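Local coordinates for uncharacterized protein (Danio rerio, PDB 5HBA) that forms the globular domain of complement C1q subunit A and probably recognises targets in innate immunity, at residues D80-S83 and K84-L88; L28-A31 and N32-F35; C44-P47 and G48-F52. One frame throughout, in Å; residues are numbered along the deposited sequence.

Interaction 1: D80-S83 and K84-L88; sequences DFNS and KSVSL
Asn82 lies against Leu88 and Val86 where the chain doubles back between strands 75-80 and 87-98. Its amide slides along the leucine side chain in the opposite direction, with OD1 3.5 Å from Leu88 CD1, while ND2 points to the turn and comes within 3.0 Å of Val86 O. The same ND2 donates to Ser83 O at 2.9 Å. That carbonyl is gripped twice, because Val86 N, closing the type I turn Ser83-Val86, reaches Ser83 O from the other face of its plane at 3.1 Å. CG of Asn82 stands between the backbone N and carbonyl carbon (chi1 56°), which turns the amide toward Val86 and Leu88. On the OD1 side a water lies 2.8 Å from Asn82 OD1 and accepts from Leu88 N. Asp80 crosses Leu88 at about a right angle, OD2 3.4 Å from Leu88 CB, while its OD1 accepts from Val89 N of a neighbouring subunit. Leu88 also packs on Leu88 of that neighbouring subunit. An amide suits position 82: its ND2 braces the turn through Ser83 O, and its OD1 side reaches Leu88 by packing and through water, beside a carboxylate used for trimer assembly.

Interaction 2: L28-A31 and N32-F35; sequences LSDA and NDDF
Asp30 OD2 is held by two groups, the backbone amide of Phe35, whose N donates to it at 2.9 Å, and Lys27, whose NZ forms a salt bridge with it. The other carboxylate oxygen takes the preceding amide, Asp34 N donating to Asp30 OD1 at 2.9 Å. Both amides meet their oxygens on the syn side, 15° out of the carboxylate plane at OD1 and 26° at OD2. The side chain runs out with CG opposite the backbone N (chi1 -176°), which carries the carboxylate across the mouth of the turn to the returning chain. Asp30 O is used as well: Asp33 N donates to it at 3.2 Å and closes the type I turn Asp30-Asp33. A water 2.6 Å from Asp30 OD1 accepts from Asn32 N. Aspartate fits here because its short arm offers two acceptors to amides that the tight turn leaves side by side. Much of its charge is probably balanced by Lys27; this should also ease the approach of Asp33, whose OD1 lies 4.0 Å from Asp30 OD2. Asn32 ND2 makes weak bonds to both carboxylate oxygens of Asp34. The turn joins strand 26-30, paired with strand 5-10 in one sheet, to strand 35-36 at the edge of the other; Phe35 lies between the two sheets, meeting Phe6 and Val8 of strand 5-10 and Phe42 of strand 41-43.

Interaction 3: C44-P47 and G48-F52; sequences CKVP and GVYYF
Tyr50 sends its side chain from strand 48-59 back over the loop that precedes the strand. CB leaves the backbone with CG beside the backbone N (chi1 -77°), which aims the ring at residues 44-46. CE1 lies 4.0 Å from Cys44 SG, which stands oblique to the ring, 5.0 Å from its centroid. CE1 and CZ also border Val46 O, which lies in the ring plane at its edge. At the tip, Tyr50 OH donates to this Val46 O; the 2.5 Å between them is unusually short and not to be over-read, but the in-plane approach suits a phenol donor. Tyr50 OH also accepts from a water 2.6 Å away, and that water in turn accepts from Val46 N, so the hydroxyl holds both the carbonyl and, through water, the amide of one residue. Tyrosine suits this place because its flat ring spans the interior while its hydroxyl satisfies a loop carbonyl. Gly48 lets the chain enter the strand at backbone angles where a CB would run into Pro47 O. Around the ring, Phe42 of strand 41-43 meets it edge-to-face, and Leu98 of strand 87-98 and Leu130 of strand 120-133 pack beside it, placing the tyrosine between the two sheets of the sandwich.

Along the chain the order is interaction 2, interaction 3, interaction 1, all within the C1q domain. Interactions 2 and 3 are neighbours, with centres about 12 Å apart on one side of the chain's centre, and they touch: Lys45 NZ lies 2.7 Å from Asn32 O, a probable hydrogen bond. Interaction 1 sits on the opposite side, its centre about 32 and 33 Å from those of interactions 2 and 3. All three reach the same antiparallel sheet, and strands 48-59 and 87-98 are paired in it. The contacts thus lie at opposite ends of the jelly-roll sandwich characteristic of the C1q/TNF family, and each reaches a neighbouring subunit of the trimer.

Interaction 1: D80-S83 and K84-L88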
loop_
_atom_site.group_PDB
_atom_site.type_symbol
_atom_site.label_atom_id
_atom_site.label_comp_id
_atom_site.label_asym_id
_atom_site.label_seq_id
_atom_site.Cartn_x
_atom_site.Cartn_y
_atom_site.Cartn_z
ATOM N N ASP A 80 -0.509 -12.311 -7.712
ATOM C CA ASP A 80 -1.569 -12.151 -8.709
ATOM C C ASP A 80 -1.475 -13.326 -9.685
ATOM O O ASP A 80 -0.531 -13.398 -10.483
ATOM C CB ASP A 80 -1.404 -10.840 -9.487
ATOM C CG ASP A 80 -2.053 -9.643 -8.790
ATOM O OD1 ASP A 80 -2.581 -9.812 -7.677
ATOM O OD2 ASP A 80 -2.009 -8.520 -9.350
ATOM N N PHE A 81 -2.439 -14.240 -9.613
ATOM C CA PHE A 81 -2.489 -15.380 -10.529
ATOM C C PHE A 81 -3.380 -15.095 -11.741
ATOM O O PHE A 81 -4.345 -15.817 -11.994
ATOM C CB PHE A 81 -2.982 -16.643 -9.803
ATOM C CG PHE A 81 -1.975 -17.234 -8.857
ATOM C CD1 PHE A 81 -0.922 -18.000 -9.334
ATOM C CD2 PHE A 81 -2.091 -17.036 -7.490
ATOM C CE1 PHE A 81 0.009 -18.552 -8.462
ATOM C CE2 PHE A 81 -1.170 -17.581 -6.610
ATOM C CZ PHE A 81 -0.111 -18.338 -7.098
ATOM N N ASN A 82 -3.046 -14.047 -12.491
ATOM C CA ASN A 82 -3.797 -13.695 -13.692
ATOM C C ASN A 82 -3.255 -14.380 -14.943
ATOM O O ASN A 82 -2.266 -15.123 -14.881
ATOM C CB ASN A 82 -3.822 -12.175 -13.897
ATOM C CG ASN A 82 -2.431 -11.567 -13.948
ATOM O OD1 ASN A 82 -1.890 -11.138 -12.926
ATOM N ND2 ASN A 82 -1.849 -11.515 -15.145
ATOM N N SER A 83 -3.909 -14.118 -16.074
ATOM C CA SER A 83 -3.547 -14.722 -17.357
ATOM C C SER A 83 -2.254 -14.143 -17.947
ATOM O O SER A 83 -1.840 -13.030 -17.605
ATOM C CB SER A 83 -4.682 -14.547 -18.368
ATOM O OG SER A 83 -4.505 -13.355 -19.113
ATOM N N LYS A 84 -1.644 -14.906 -18.854
ATOM C CA LYS A 84 -0.336 -14.590 -19.435
ATOM C C LYS A 84 -0.251 -13.220 -20.112
ATOM O O LYS A 84 0.762 -12.528 -20.007
ATOM C CB LYS A 84 0.054 -15.667 -20.453
ATOM C CG LYS A 84 0.055 -17.087 -19.912
ATOM C CD LYS A 84 0.491 -18.075 -20.985
ATOM C CE LYS A 84 0.736 -19.455 -20.395
ATOM N NZ LYS A 84 -0.466 -19.973 -19.676
ATOM N N SER A 85 -1.311 -12.840 -20.819
ATOM C CA SER A 85 -1.312 -11.615 -21.615
ATOM C C SER A 85 -1.539 -10.360 -20.768
ATOM O O SER A 85 -1.363 -9.238 -21.245
ATOM C CB SER A 85 -2.382 -11.709 -22.708
ATOM O OG SER A 85 -3.629 -12.116 -22.163
ATOM N N VAL A 86 -1.913 -10.559 -19.509
ATOM C CA VAL A 86 -2.329 -9.464 -18.637
ATOM C C VAL A 86 -1.205 -9.026 -17.681
ATOM O O VAL A 86 -0.431 -9.854 -17.192
ATOM C CB VAL A 86 -3.611 -9.861 -17.872
ATOM C CG1 VAL A 86 -3.938 -8.876 -16.759
ATOM C CG2 VAL A 86 -4.783 -9.990 -18.850
ATOM N N SER A 87 -1.101 -7.716 -17.456
ATOM C CA SER A 87 -0.107 -7.136 -16.554
ATOM C C SER A 87 -0.820 -6.333 -15.455
ATOM O O SER A 87 -1.559 -5.394 -15.752
ATOM C CB SER A 87 0.843 -6.230 -17.342
ATOM O OG SER A 87 1.852 -5.697 -16.501
ATOM N N LEU A 88 -0.618 -6.715 -14.194
ATOM C CA LEU A 88 -1.298 -6.061 -13.071
ATOM C C LEU A 88 -0.289 -5.576 -12.022
ATOM O O LEU A 88 0.860 -6.018 -12.012
ATOM C CB LEU A 88 -2.285 -7.027 -12.410
ATOM C CG LEU A 88 -3.384 -7.657 -13.272
ATOM C CD1 LEU A 88 -4.237 -8.641 -12.459
ATOM C CD2 LEU A 88 -4.253 -6.573 -13.886
HETATM O O HOH W 1 0.285 -9.463 -13.476
#

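Interaction 2: L28-A31 and N32-F35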
loop_
_atom_site.group_PDB
_atom_site.type_symbol
_atom_site.label_atom_id
_atom_site.label_comp_id
_atom_site.label_asym_id
_atom_site.label_seq_id
_atom_site.Cartn_x
_atom_site.Cartn_y
_atom_site.Cartn_z
ATOM N N LEU A 28 14.894 7.158 -5.458
ATOM C CA LEU A 28 14.074 8.361 -5.351
ATOM C C LEU A 28 14.338 9.104 -4.040
ATOM O O LEU A 28 14.423 10.336 -4.015
ATOM C CB LEU A 28 12.590 8.000 -5.463
ATOM C CG LEU A 28 11.973 7.984 -6.863
ATOM C CD1 LEU A 28 12.906 7.385 -7.912
ATOM C CD2 LEU A 28 10.655 7.248 -6.850
ATOM N N SER A 29 14.458 8.345 -2.981
ATOM C CA SER A 29 14.745 8.855 -1.687
ATOM C C SER A 29 15.465 7.803 -0.948
ATOM O O SER A 29 15.292 6.668 -1.197
ATOM C CB SER A 29 13.480 9.187 -0.952
ATOM O OG SER A 29 12.838 10.211 -1.576
ATOM N N ASP A 30 16.310 8.237 -0.049
ATOM C CA ASP A 30 16.934 7.381 0.939
ATOM C C ASP A 30 17.572 8.202 2.048
ATOM O O ASP A 30 18.754 8.421 2.070
ATOM C CB ASP A 30 17.915 6.420 0.298
ATOM C CG ASP A 30 18.512 5.450 1.275
ATOM O OD1 ASP A 30 18.188 5.477 2.425
ATOM O OD2 ASP A 30 19.313 4.656 0.877
ATOM N N ALA A 31 16.847 8.675 3.033
ATOM C CA ALA A 31 17.383 9.660 3.951
ATOM C C ALA A 31 18.642 9.305 4.748
ATOM O O ALA A 31 19.544 10.120 4.917
ATOM C CB ALA A 31 16.316 10.151 4.881
ATOM N N ASN A 32 18.695 8.083 5.233
ATOM C CA ASN A 32 19.768 7.629 6.095
ATOM C C ASN A 32 20.774 6.772 5.338
ATOM O O ASN A 32 21.640 6.158 5.952
ATOM C CB ASN A 32 19.183 6.850 7.271
ATOM C CG ASN A 32 20.122 6.780 8.446
ATOM O OD1 ASN A 32 20.734 7.781 8.821
ATOM N ND2 ASN A 32 20.251 5.592 9.034
ATOM N N ASP A 33 20.658 6.743 4.009
ATOM C CA ASP A 33 21.508 5.896 3.160
ATOM C C ASP A 33 21.476 4.441 3.639
ATOM O O ASP A 33 22.521 3.819 3.874
ATOM C CB ASP A 33 22.949 6.437 3.106
ATOM C CG ASP A 33 23.793 5.775 2.021
ATOM O OD1 ASP A 33 23.232 5.314 1.003
ATOM O OD2 ASP A 33 25.030 5.719 2.185
ATOM N N ASP A 34 20.261 3.912 3.785
ATOM C CA ASP A 34 20.053 2.580 4.326
ATOM C C ASP A 34 19.842 1.530 3.245
ATOM O O ASP A 34 19.832 0.329 3.535
ATOM C CB ASP A 34 18.812 2.579 5.218
ATOM C CG ASP A 34 19.066 3.178 6.582
ATOM O OD1 ASP A 34 20.178 3.009 7.119
ATOM O OD2 ASP A 34 18.140 3.813 7.125
ATOM N N PHE A 35 19.631 1.976 2.012
ATOM C CA PHE A 35 19.317 1.054 0.929
ATOM C C PHE A 35 20.427 0.943 -0.119
ATOM O O PHE A 35 20.924 1.952 -0.623
ATOM C CB PHE A 35 18.016 1.463 0.230
ATOM C CG PHE A 35 17.300 0.308 -0.404
ATOM C CD1 PHE A 35 17.707 -0.186 -1.638
ATOM C CD2 PHE A 35 16.238 -0.303 0.249
ATOM C CE1 PHE A 35 17.062 -1.264 -2.212
ATOM C CE2 PHE A 35 15.588 -1.382 -0.316
ATOM C CZ PHE A 35 16.002 -1.869 -1.546
HETATM O O HOH W 2 16.992 5.765 4.713
#

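Interaction 3: C44-P47 and G48-F52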
loop_
_atom_site.group_PDB
_atom_site.type_symbol
_atom_site.label_atom_id
_atom_site.label_comp_id
_atom_site.label_asym_id
_atom_site.label_seq_id
_atom_site.Cartn_x
_atom_site.Cartn_y
_atom_site.Cartn_z
ATOM N N CYS A 44 19.114 -2.376 8.167
ATOM C CA CYS A 44 18.819 -1.556 9.336
ATOM C C CYS A 44 20.089 -1.034 10.030
ATOM O O CYS A 44 20.956 -1.821 10.431
ATOM C CB CYS A 44 17.988 -2.380 10.325
ATOM S SG CYS A 44 17.472 -1.500 11.824
ATOM N N LYS A 45 20.191 0.287 10.158
ATOM C CA LYS A 45 21.215 0.919 10.989
ATOM C C LYS A 45 20.590 1.370 12.306
ATOM O O LYS A 45 21.217 1.294 13.364
ATOM C CB LYS A 45 21.827 2.140 10.289
ATOM C CG LYS A 45 22.729 1.847 9.109
ATOM C CD LYS A 45 23.399 3.148 8.653
ATOM C CE LYS A 45 23.591 3.189 7.157
ATOM N NZ LYS A 45 23.688 4.596 6.690
ATOM N N VAL A 46 19.347 1.839 12.228
ATOM C CA VAL A 46 18.608 2.306 13.401
ATOM C C VAL A 46 17.572 1.276 13.845
ATOM O O VAL A 46 16.561 1.074 13.167
ATOM C CB VAL A 46 17.868 3.620 13.091
ATOM C CG1 VAL A 46 17.064 4.081 14.302
ATOM C CG2 VAL A 46 18.847 4.696 12.649
ATOM N N PRO A 47 17.810 0.622 14.992
ATOM C CA PRO A 47 16.888 -0.398 15.509
ATOM C C PRO A 47 15.520 0.199 15.809
ATOM O O PRO A 47 15.442 1.294 16.368
ATOM C CB PRO A 47 17.555 -0.845 16.819
ATOM C CG PRO A 47 18.998 -0.421 16.681
ATOM C CD PRO A 47 18.954 0.843 15.892
ATOM N N GLY A 48 14.450 -0.504 15.444
ATOM C CA GLY A 48 13.118 0.023 15.678
ATOM C C GLY A 48 12.028 -0.666 14.879
ATOM O O GLY A 48 12.224 -1.762 14.339
ATOM N N VAL A 49 10.874 -0.013 14.815
ATOM C CA VAL A 49 9.718 -0.551 14.120
ATOM C C VAL A 49 9.562 0.209 12.800
ATOM O O VAL A 49 9.594 1.445 12.777
ATOM C CB VAL A 49 8.462 -0.434 14.995
ATOM C CG1 VAL A 49 7.231 -0.873 14.228
ATOM C CG2 VAL A 49 8.632 -1.286 16.252
ATOM N N TYR A 50 9.418 -0.531 11.702
ATOM C CA TYR A 50 9.445 0.065 10.370
ATOM C C TYR A 50 8.190 -0.261 9.581
ATOM O O TYR A 50 7.554 -1.283 9.828
ATOM C CB TYR A 50 10.638 -0.491 9.592
ATOM C CG TYR A 50 11.974 0.096 9.976
ATOM C CD1 TYR A 50 12.652 -0.346 11.105
ATOM C CD2 TYR A 50 12.566 1.081 9.191
ATOM C CE1 TYR A 50 13.886 0.190 11.451
ATOM C CE2 TYR A 50 13.792 1.621 9.523
ATOM C CZ TYR A 50 14.446 1.174 10.657
ATOM O OH TYR A 50 15.668 1.720 10.972
ATOM N N TYR A 51 7.856 0.588 8.610
ATOM C CA TYR A 51 6.855 0.217 7.616
ATOM C C TYR A 51 7.517 -0.015 6.258
ATOM O O TYR A 51 8.347 0.787 5.812
ATOM C CB TYR A 51 5.756 1.287 7.500
ATOM C CG TYR A 51 4.715 0.957 6.454
ATOM C CD1 TYR A 51 3.872 -0.134 6.613
ATOM C CD2 TYR A 51 4.592 1.721 5.298
ATOM C CE1 TYR A 51 2.930 -0.449 5.662
ATOM C CE2 TYR A 51 3.645 1.418 4.340
ATOM C CZ TYR A 51 2.817 0.334 4.533
ATOM O OH TYR A 51 1.884 0.022 3.585
ATOM N N PHE A 52 7.150 -1.115 5.606
ATOM C CA PHE A 52 7.640 -1.421 4.260
ATOM C C PHE A 52 6.448 -1.681 3.336
ATOM O O PHE A 52 5.451 -2.274 3.755
ATOM C CB PHE A 52 8.523 -2.674 4.280
ATOM C CG PHE A 52 9.819 -2.499 5.016
ATOM C CD1 PHE A 52 10.953 -2.034 4.353
ATOM C CD2 PHE A 52 9.919 -2.826 6.363
ATOM C CE1 PHE A 52 12.164 -1.882 5.036
ATOM C CE2 PHE A 52 11.120 -2.675 7.045
ATOM C CZ PHE A 52 12.240 -2.195 6.382
HETATM O O HOH W 3 17.974 2.048 9.758
#